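PDB 6KBR: K41043 from Homo sapiens, which probably inhibits serine proteases as a Kazal-type inhibitor, also named SPINK2, and is found here bound to another protein. Local coordinates for residues B[35-39]-B[40-44]. Sequence-based numbering, arbitrary orientation.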
ATOM      1  N   SER B  35      17.403  -7.551 -13.450  1.00 14.14           N
ATOM      2  CA  SER B  35      16.156  -6.875 -13.193  1.00 12.80           C
ATOM      3  C   SER B  35      16.142  -6.502 -11.729  1.00 12.13           C
ATOM      4  O   SER B  35      16.515  -7.304 -10.862  1.00 10.18           O
ATOM      5  CB  SER B  35      14.974  -7.802 -13.480  1.00 12.22           C
ATOM      6  OG  SER B  35      14.711  -7.910 -14.859  1.00 12.26           O
ATOM      7  N   THR B  36      15.665  -5.304 -11.434  1.00 11.57           N
ATOM      8  CA  THR B  36      15.383  -4.953 -10.024  1.00 11.89           C
ATOM      9  C   THR B  36      13.943  -5.473  -9.752  1.00 11.29           C
ATOM     10  O   THR B  36      13.080  -5.304 -10.568  1.00 10.56           O
ATOM     11  CB  THR B  36      15.778  -3.467  -9.634  1.00 13.07           C
ATOM     12  OG1 THR B  36      14.798  -2.805  -8.779  1.00 15.07           O
ATOM     13  CG2 THR B  36      16.048  -2.676 -10.745  1.00 12.63           C
ATOM     14  N   TYR B  37      13.773  -6.257  -8.688  1.00  9.26           N
ATOM     15  CA  TYR B  37      12.469  -6.712  -8.237  1.00  8.96           C
ATOM     16  C   TYR B  37      11.968  -5.797  -7.120  1.00  7.70           C
ATOM     17  O   TYR B  37      12.742  -5.448  -6.249  1.00  6.92           O
ATOM     18  CB  TYR B  37      12.533  -8.217  -7.818  1.00  9.01           C
ATOM     19  CG  TYR B  37      12.704  -9.033  -9.064  1.00  9.27           C
ATOM     20  CD1 TYR B  37      13.970  -9.299  -9.563  1.00  9.79           C
ATOM     21  CD2 TYR B  37      11.588  -9.429  -9.826  1.00  9.83           C
ATOM     22  CE1 TYR B  37      14.148  -9.955 -10.774  1.00  9.84           C
ATOM     23  CE2 TYR B  37      11.737 -10.088 -11.031  1.00 10.40           C
ATOM     24  CZ  TYR B  37      13.044 -10.355 -11.517  1.00 10.36           C
ATOM     25  OH  TYR B  37      13.225 -11.073 -12.702  1.00 10.13           O
ATOM     26  N   ALA B  38      10.685  -5.403  -7.185  1.00  7.08           N
ATOM     27  CA  ALA B  38      10.072  -4.514  -6.166  1.00  6.88           C
ATOM     28  C   ALA B  38      10.258  -5.003  -4.704  1.00  6.43           C
ATOM     29  O   ALA B  38      10.386  -4.226  -3.789  1.00  5.69           O
ATOM     30  CB  ALA B  38       8.593  -4.275  -6.453  1.00  6.86           C
ATOM     31  N   ASN B  39      10.262  -6.294  -4.522  1.00  6.40           N
ATOM     32  CA  ASN B  39      10.582  -6.889  -3.259  1.00  7.08           C
ATOM     33  C   ASN B  39      10.965  -8.341  -3.458  1.00  7.46           C
ATOM     34  O   ASN B  39      10.816  -8.861  -4.548  1.00  7.51           O
ATOM     35  CB  ASN B  39       9.421  -6.734  -2.271  1.00  7.44           C
ATOM     36  CG  ASN B  39       8.083  -7.133  -2.862  1.00  7.51           C
ATOM     37  OD1 ASN B  39       7.935  -8.206  -3.461  1.00  7.46           O
ATOM     38  ND2 ASN B  39       7.086  -6.295  -2.654  1.00  7.84           N
ATOM     39  N   GLU B  40      11.470  -8.975  -2.423  1.00  8.28           N
ATOM     40  CA  GLU B  40      11.961 -10.347  -2.545  1.00  9.74           C
ATOM     41  C   GLU B  40      10.836 -11.308  -2.868  1.00  9.10           C
ATOM     42  O   GLU B  40      11.050 -12.274  -3.571  1.00  9.14           O
ATOM     43  CB  GLU B  40      12.685 -10.814  -1.268  1.00 11.48           C
ATOM     44  CG  GLU B  40      13.444 -12.148  -1.449  1.00 13.57           C
ATOM     45  CD  GLU B  40      14.523 -12.353  -0.336  1.00 17.05           C
ATOM     46  OE1 GLU B  40      15.135 -11.337   0.129  1.00 16.80           O
ATOM     47  OE2 GLU B  40      14.732 -13.537   0.034  1.00 20.74           O
ATOM     48  N   CYS B  41       9.645 -11.056  -2.349  1.00  8.34           N
ATOM     49  CA  CYS B  41       8.517 -11.901  -2.621  1.00  8.17           C
ATOM     50  C   CYS B  41       8.220 -11.910  -4.129  1.00  8.21           C
ATOM     51  O   CYS B  41       7.938 -12.987  -4.700  1.00  7.91           O
ATOM     52  CB  CYS B  41       7.309 -11.494  -1.785  1.00  8.46           C
ATOM     53  SG  CYS B  41       5.825 -12.517  -2.034  1.00  7.80           S
ATOM     54  N   THR B  42       8.385 -10.749  -4.766  1.00  7.85           N
ATOM     55  CA  THR B  42       8.121 -10.587  -6.214  1.00  7.70           C
ATOM     56  C   THR B  42       9.142 -11.341  -7.071  1.00  8.06           C
ATOM     57  O   THR B  42       8.791 -11.951  -8.113  1.00  7.67           O
ATOM     58  CB  THR B  42       8.043  -9.112  -6.576  1.00  7.50           C
ATOM     59  OG1 THR B  42       6.991  -8.521  -5.800  1.00  7.74           O
ATOM     60  CG2 THR B  42       7.703  -8.900  -7.996  1.00  7.73           C
ATOM     61  N   LEU B  43      10.391 -11.320  -6.609  1.00  8.34           N
ATOM     62  CA  LEU B  43      11.448 -12.124  -7.220  1.00  9.25           C
ATOM     63  C   LEU B  43      11.049 -13.569  -7.165  1.00  9.10           C
ATOM     64  O   LEU B  43      11.095 -14.275  -8.175  1.00  8.27           O
ATOM     65  CB  LEU B  43      12.796 -11.913  -6.491  1.00  9.35           C
ATOM     66  CG  LEU B  43      14.008 -12.694  -6.988  1.00 10.34           C
ATOM     67  CD1 LEU B  43      14.074 -12.764  -8.497  1.00 11.13           C
ATOM     68  CD2 LEU B  43      15.272 -12.084  -6.458  1.00 10.45           C
ATOM     69  N   CYS B  44      10.678 -14.020  -5.972  1.00  9.73           N
ATOM     70  CA  CYS B  44      10.207 -15.401  -5.773  1.00 10.19           C
ATOM     71  C   CYS B  44       9.042 -15.834  -6.710  1.00 10.22           C
ATOM     72  O   CYS B  44       9.044 -16.932  -7.260  1.00  8.63           O
ATOM     73  CB  CYS B  44       9.841 -15.640  -4.292  1.00 11.28           C
ATOM     74  SG  CYS B  44      11.298 -15.638  -3.253  1.00 12.82           S
TER
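Asn-39 folds its side chain forward over the first turn of helix 40-50 and meets Thr-42, a clear case of N-capping. From CB, which lies beside Glu-40 N, CG stands between the backbone N and the carbonyl carbon (chi1 48°), a turn that brings OD1 over the helix start. There OD1 accepts twice: from Thr-42 N at 2.9 Å, almost in line with its own C=O bond, and from Thr-42 OG1 at 2.5 Å, a donor 40° out of the amide plane. CB of Cys-41 lies 3.7 Å from OD1. The other branch, ND2, donates to Met-25 O, tying the cap to an earlier part of the same chain. In this Kazal domain the cap marks the passage from strand 36-37 into the helix, which disulfides Cys-41–Cys-22 and Cys-44–Cys-14 fasten to the N-terminal part. With an alanine here, Thr-42 N and OG1 would probably both lose their side-chain acceptor, and Met-25 O its amide donor. Behind the cap, Asn-39 O accepts a hydrogen bond from Leu-43 N at 3.2 Å, the first regular helical bond. Leu-43 lays CD1 over one face of the Tyr-37 ring, a CH-pi contact 3.8 Å from the centroid, while Tyr-37 OH bonds Asp-33.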